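PDB 3G7Q: valine-pyruvate aminotransferase from Salmonella typhimurium, which catalyses the reversible, pyridoxal 5'-phosphate-dependent transfer of an amino group from L-valine to pyruvate, yielding 3-methyl-2-oxobutanoate and L-alanine, and probably serves alanine biosynthesis. Local coordinates for residues Y50-A64 against M285-D298. Residues are numbered along the deposited sequence; the frame is centred on the assembly and turned at random. Where two conformers were deposited one is given.
Sequences YFQTLLTDMVESGKA and MGPAMMCEMIKRND
Met58 and Met289, both selenomethionines, interlock as reciprocal knobs into holes where helix 50-61 meets helix 285-295, the axes of these two segments lying at 103°, close to perpendicular. Met58 enters the hole formed by Met285, Ala288, Met289 and Glu292, and its CE stops 3.5 Å from Ala288 CB. Met289 drops among Phe51, Leu54, Leu55 and Met58; a bend at chi3 (80°) carries its CE to 3.7 Å from Phe51 CD1. The CE of Met285 fills in beside Leu55 and Ala64.

Leu54 leads to the polar edge: its CD1 lies over the centre of one face of the Arg296 guanidinium, 3.5 Å above the plane. In the plane of that group, NH1 of Arg296 meets the anti lone pair of Asp57 OD2 at 3.2 Å, while NE and NH2 grip Glu292 OE2 side-on. Lys63, extended beyond CG, brings NZ to 2.9 Å from Glu292 OE1, completing a four-residue salt-bridge network; Gln75 also bonds OE1. At the other end, Tyr50 OH donates to Asp298 OD2 at 2.7 Å, with ring and carboxylate planes 88° apart.

Both helices belong to a class I pyridoxal-phosphate-dependent aminotransferase. Asp298 also pairs with Arg301 of helix 299-325, while helix 77-92 packs against Met290 and Cys291. Through Gln52, Leu55 and Val59, helix 45-61 reaches the second subunit, placing this contact beside the dimer interface.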
loop_
_atom_site.group_PDB
_atom_site.type_symbol
_atom_site.label_atom_id
_atom_site.label_comp_id
_atom_site.label_asym_id
_atom_site.label_seq_id
_atom_site.Cartn_x
_atom_site.Cartn_y
_atom_site.Cartn_z
ATOM N N TYR A 50 -18.165 -10.115 17.111
ATOM C CA TYR A 50 -17.124 -11.100 16.863
ATOM C C TYR A 50 -15.745 -10.442 16.820
ATOM O O TYR A 50 -14.836 -10.882 17.497
ATOM C CB TYR A 50 -17.357 -11.842 15.538
ATOM C CG TYR A 50 -16.245 -12.812 15.260
ATOM C CD1 TYR A 50 -16.266 -14.105 15.793
ATOM C CD2 TYR A 50 -15.147 -12.430 14.488
ATOM C CE1 TYR A 50 -15.226 -14.986 15.555
ATOM C CE2 TYR A 50 -14.104 -13.294 14.268
ATOM C CZ TYR A 50 -14.143 -14.568 14.785
ATOM O OH TYR A 50 -13.093 -15.416 14.538
ATOM N N PHE A 51 -15.591 -9.388 16.020
ATOM C CA PHE A 51 -14.281 -8.712 15.935
ATOM C C PHE A 51 -13.844 -8.096 17.258
ATOM O O PHE A 51 -12.643 -8.102 17.585
ATOM C CB PHE A 51 -14.274 -7.652 14.845
ATOM C CG PHE A 51 -14.445 -8.207 13.431
ATOM C CD1 PHE A 51 -13.663 -9.260 12.965
ATOM C CD2 PHE A 51 -15.308 -7.607 12.545
ATOM C CE1 PHE A 51 -13.811 -9.740 11.660
ATOM C CE2 PHE A 51 -15.465 -8.108 11.234
ATOM C CZ PHE A 51 -14.716 -9.181 10.809
ATOM N N GLN A 52 -14.786 -7.543 18.018
ATOM C CA GLN A 52 -14.443 -6.974 19.317
ATOM C C GLN A 52 -13.885 -8.045 20.254
ATOM O O GLN A 52 -12.878 -7.824 20.961
ATOM C CB GLN A 52 -15.644 -6.259 19.940
ATOM C CG GLN A 52 -15.389 -5.697 21.322
ATOM C CD GLN A 52 -14.276 -4.646 21.363
ATOM O OE1 GLN A 52 -14.094 -3.878 20.414
ATOM N NE2 GLN A 52 -13.598 -4.568 22.478
ATOM N N THR A 53 -14.508 -9.218 20.262
ATOM C CA THR A 53 -14.033 -10.303 21.105
ATOM C C THR A 53 -12.689 -10.831 20.605
ATOM O O THR A 53 -11.795 -11.111 21.388
ATOM C CB THR A 53 -15.073 -11.449 21.158
ATOM O OG1 THR A 53 -16.301 -10.915 21.653
ATOM C CG2 THR A 53 -14.602 -12.596 22.060
ATOM N N LEU A 54 -12.559 -10.980 19.293
ATOM C CA LEU A 54 -11.315 -11.461 18.728
ATOM C C LEU A 54 -10.159 -10.507 19.066
ATOM O O LEU A 54 -9.076 -10.935 19.474
ATOM C CB LEU A 54 -11.442 -11.581 17.227
ATOM C CG LEU A 54 -10.230 -12.119 16.484
ATOM C CD1 LEU A 54 -9.888 -13.567 16.947
ATOM C CD2 LEU A 54 -10.474 -12.044 14.984
ATOM N N LEU A 55 -10.397 -9.221 18.878
ATOM C CA LEU A 55 -9.357 -8.224 19.174
ATOM C C LEU A 55 -8.997 -8.238 20.647
ATOM O O LEU A 55 -7.824 -8.120 21.018
ATOM C CB LEU A 55 -9.832 -6.845 18.728
ATOM C CG LEU A 55 -9.842 -6.647 17.204
ATOM C CD1 LEU A 55 -10.637 -5.396 16.836
ATOM C CD2 LEU A 55 -8.386 -6.579 16.624
ATOM N N THR A 56 -10.006 -8.387 21.506
ATOM C CA THR A 56 -9.758 -8.461 22.938
ATOM C C THR A 56 -8.844 -9.639 23.246
ATOM O O THR A 56 -7.856 -9.492 23.990
ATOM C CB THR A 56 -11.078 -8.529 23.736
ATOM O OG1 THR A 56 -11.804 -7.299 23.540
ATOM C CG2 THR A 56 -10.811 -8.761 25.229
ATOM N N ASP A 57 -9.126 -10.800 22.663
ATOM C CA ASP A 57 -8.285 -11.983 22.895
ATOM C C ASP A 57 -6.867 -11.799 22.372
ATOM O O ASP A 57 -5.898 -12.181 23.026
ATOM C CB ASP A 57 -8.861 -13.216 22.202
ATOM C CG ASP A 57 -10.195 -13.664 22.784
ATOM O OD1 ASP A 57 -10.553 -13.273 23.911
ATOM O OD2 ASP A 57 -10.886 -14.420 22.091
HETATM N N MSE A 58 -6.766 -11.232 21.169
HETATM C CA MSE A 58 -5.467 -11.014 20.528
HETATM C C MSE A 58 -4.601 -10.003 21.256
HETATM O O MSE A 58 -3.392 -10.194 21.335
HETATM C CB MSE A 58 -5.649 -10.616 19.059
HETATM C CG MSE A 58 -6.208 -11.735 18.208
HETATM SE SE MSE A 58 -6.496 -11.176 16.381
HETATM C CE MSE A 58 -4.561 -10.920 15.814
ATOM N N VAL A 59 -5.198 -8.941 21.784
ATOM C CA VAL A 59 -4.420 -7.976 22.541
ATOM C C VAL A 59 -3.942 -8.621 23.841
ATOM O O VAL A 59 -2.770 -8.498 24.209
ATOM C CB VAL A 59 -5.197 -6.699 22.833
ATOM C CG1 VAL A 59 -4.385 -5.804 23.756
ATOM C CG2 VAL A 59 -5.514 -5.972 21.535
ATOM N N GLU A 60 -4.837 -9.350 24.510
ATOM C CA GLU A 60 -4.491 -10.012 25.783
ATOM C C GLU A 60 -3.427 -11.103 25.620
ATOM O O GLU A 60 -2.603 -11.288 26.506
ATOM C CB GLU A 60 -5.755 -10.571 26.468
ATOM C CG GLU A 60 -6.692 -9.457 26.972
ATOM C CD GLU A 60 -8.041 -9.929 27.576
ATOM O OE1 GLU A 60 -8.404 -11.129 27.463
ATOM O OE2 GLU A 60 -8.742 -9.061 28.155
ATOM N N SER A 61 -3.402 -11.787 24.479
ATOM C CA SER A 61 -2.410 -12.852 24.265
ATOM C C SER A 61 -1.070 -12.352 23.735
ATOM O O SER A 61 -0.132 -13.149 23.611
ATOM C CB SER A 61 -2.954 -13.880 23.285
ATOM O OG SER A 61 -3.104 -13.327 21.992
ATOM N N GLY A 62 -0.962 -11.055 23.425
ATOM C CA GLY A 62 0.284 -10.502 22.865
ATOM C C GLY A 62 0.297 -10.529 21.338
ATOM O O GLY A 62 1.211 -9.978 20.711
ATOM N N LYS A 63 -0.706 -11.142 20.724
ATOM C CA LYS A 63 -0.733 -11.282 19.261
ATOM C C LYS A 63 -0.931 -9.970 18.504
ATOM O O LYS A 63 -0.364 -9.807 17.416
ATOM C CB LYS A 63 -1.774 -12.292 18.835
ATOM C CG LYS A 63 -1.451 -13.731 19.258
ATOM C CD LYS A 63 -2.640 -14.626 18.942
ATOM C CE LYS A 63 -2.455 -16.058 19.443
ATOM N NZ LYS A 63 -3.733 -16.845 19.344
ATOM N N ALA A 64 -1.691 -9.028 19.074
ATOM C CA ALA A 64 -1.905 -7.748 18.421
ATOM C C ALA A 64 -0.593 -6.975 18.400
ATOM O O ALA A 64 -0.194 -6.429 17.364
ATOM C CB ALA A 64 -2.989 -6.939 19.122
HETATM N N MSE A 285 -1.969 -6.262 11.069
HETATM C CA MSE A 285 -3.177 -6.603 11.802
HETATM C C MSE A 285 -4.143 -7.507 10.986
HETATM O O MSE A 285 -4.659 -8.496 11.510
HETATM C CB MSE A 285 -3.846 -5.328 12.278
HETATM C CG MSE A 285 -4.643 -5.508 13.515
HETATM SE SE MSE A 285 -3.546 -6.013 15.071
HETATM C CE MSE A 285 -4.887 -6.887 15.683
ATOM N N GLY A 286 -4.327 -7.180 9.707
ATOM C CA GLY A 286 -5.173 -7.983 8.797
ATOM C C GLY A 286 -4.714 -9.426 8.715
ATOM O O GLY A 286 -5.490 -10.332 9.042
ATOM N N PRO A 287 -3.474 -9.655 8.255
ATOM C CA PRO A 287 -2.961 -11.015 8.234
ATOM C C PRO A 287 -3.065 -11.755 9.567
ATOM O O PRO A 287 -3.405 -12.948 9.564
ATOM C CB PRO A 287 -1.499 -10.841 7.820
ATOM C CG PRO A 287 -1.469 -9.550 7.073
ATOM C CD PRO A 287 -2.522 -8.692 7.674
ATOM N N ALA A 288 -2.808 -11.072 10.689
ATOM C CA ALA A 288 -2.866 -11.726 11.996
ATOM C C ALA A 288 -4.296 -12.140 12.323
ATOM O O ALA A 288 -4.541 -13.260 12.807
ATOM C CB ALA A 288 -2.272 -10.818 13.112
HETATM N N MSE A 289 -5.244 -11.256 12.047
HETATM C CA MSE A 289 -6.651 -11.570 12.282
HETATM C C MSE A 289 -7.105 -12.732 11.414
HETATM O O MSE A 289 -7.834 -13.601 11.882
HETATM C CB MSE A 289 -7.534 -10.346 12.035
HETATM C CG MSE A 289 -7.304 -9.281 13.102
HETATM SE SE MSE A 289 -8.314 -7.712 12.693
HETATM C CE MSE A 289 -10.114 -8.248 13.343
HETATM N N MSE A 290 -6.687 -12.745 10.153
HETATM C CA MSE A 290 -7.026 -13.858 9.261
HETATM C C MSE A 290 -6.444 -15.170 9.760
HETATM O O MSE A 290 -7.127 -16.192 9.754
HETATM C CB MSE A 290 -6.498 -13.625 7.855
HETATM C CG MSE A 290 -7.264 -12.617 7.064
HETATM SE SE MSE A 290 -6.808 -12.807 5.174
HETATM C CE MSE A 290 -7.183 -14.301 5.008
ATOM N N CYS A 291 -5.182 -15.149 10.180
ATOM C CA CYS A 291 -4.565 -16.365 10.706
ATOM C C CYS A 291 -5.389 -16.928 11.861
ATOM O O CYS A 291 -5.646 -18.134 11.940
ATOM C CB CYS A 291 -3.148 -16.129 11.214
ATOM S SG CYS A 291 -1.872 -16.051 9.986
ATOM N N GLU A 292 -5.804 -16.035 12.752
ATOM C CA GLU A 292 -6.574 -16.417 13.916
ATOM C C GLU A 292 -7.943 -16.953 13.526
ATOM O O GLU A 292 -8.377 -17.975 14.065
ATOM C CB GLU A 292 -6.701 -15.218 14.859
ATOM C CG GLU A 292 -7.079 -15.528 16.267
ATOM C CD GLU A 292 -6.094 -16.471 16.978
ATOM O OE1 GLU A 292 -4.870 -16.486 16.701
ATOM O OE2 GLU A 292 -6.600 -17.240 17.796
HETATM N N MSE A 293 -8.627 -16.276 12.598
HETATM C CA MSE A 293 -9.940 -16.747 12.158
HETATM C C MSE A 293 -9.846 -18.119 11.490
HETATM O O MSE A 293 -10.718 -18.972 11.691
HETATM C CB MSE A 293 -10.618 -15.735 11.215
HETATM C CG MSE A 293 -11.045 -14.474 11.937
HETATM SE SE MSE A 293 -12.016 -13.264 10.792
HETATM C CE MSE A 293 -10.538 -12.731 9.737
ATOM N N ILE A 294 -8.790 -18.340 10.711
ATOM C CA ILE A 294 -8.596 -19.640 10.044
ATOM C C ILE A 294 -8.321 -20.727 11.083
ATOM O O ILE A 294 -8.913 -21.808 11.035
ATOM C CB ILE A 294 -7.467 -19.578 9.008
ATOM C CG1 ILE A 294 -7.915 -18.728 7.824
ATOM C CG2 ILE A 294 -7.076 -20.989 8.536
ATOM C CD1 ILE A 294 -6.792 -18.312 6.895
ATOM N N LYS A 295 -7.443 -20.424 12.030
ATOM C CA LYS A 295 -7.115 -21.347 13.135
ATOM C C LYS A 295 -8.335 -21.735 13.961
ATOM O O LYS A 295 -8.480 -22.890 14.363
ATOM C CB LYS A 295 -6.084 -20.687 14.049
ATOM C CG LYS A 295 -5.637 -21.501 15.239
ATOM C CD LYS A 295 -4.595 -20.731 16.065
ATOM N N ARG A 296 -9.224 -20.770 14.200
ATOM C CA ARG A 296 -10.432 -21.015 14.970
ATOM C C ARG A 296 -11.581 -21.598 14.139
ATOM O O ARG A 296 -12.659 -21.839 14.682
ATOM C CB ARG A 296 -10.899 -19.721 15.619
ATOM C CG ARG A 296 -9.904 -19.119 16.581
ATOM C CD ARG A 296 -10.412 -17.825 17.136
ATOM N NE ARG A 296 -9.414 -17.276 18.058
ATOM C CZ ARG A 296 -9.681 -16.424 19.047
ATOM N NH1 ARG A 296 -10.926 -16.029 19.314
ATOM N NH2 ARG A 296 -8.688 -15.994 19.810
ATOM N N ASN A 297 -11.342 -21.825 12.850
ATOM C CA ASN A 297 -12.344 -22.359 11.928
ATOM C C ASN A 297 -13.588 -21.460 11.896
ATOM O O ASN A 297 -14.717 -21.947 11.869
ATOM C CB ASN A 297 -12.704 -23.810 12.283
ATOM C CG ASN A 297 -13.388 -24.542 11.141
ATOM O OD1 ASN A 297 -12.960 -24.463 9.984
ATOM N ND2 ASN A 297 -14.450 -25.270 11.462
ATOM N N ASP A 298 -13.361 -20.146 11.903
ATOM C CA ASP A 298 -14.435 -19.162 11.876
ATOM C C ASP A 298 -14.601 -18.464 10.531
ATOM O O ASP A 298 -15.663 -17.903 10.274
ATOM C CB ASP A 298 -14.167 -18.065 12.903
ATOM C CG ASP A 298 -14.303 -18.546 14.324
ATOM O OD1 ASP A 298 -15.063 -19.505 14.554
ATOM O OD2 ASP A 298 -13.663 -17.922 15.201
#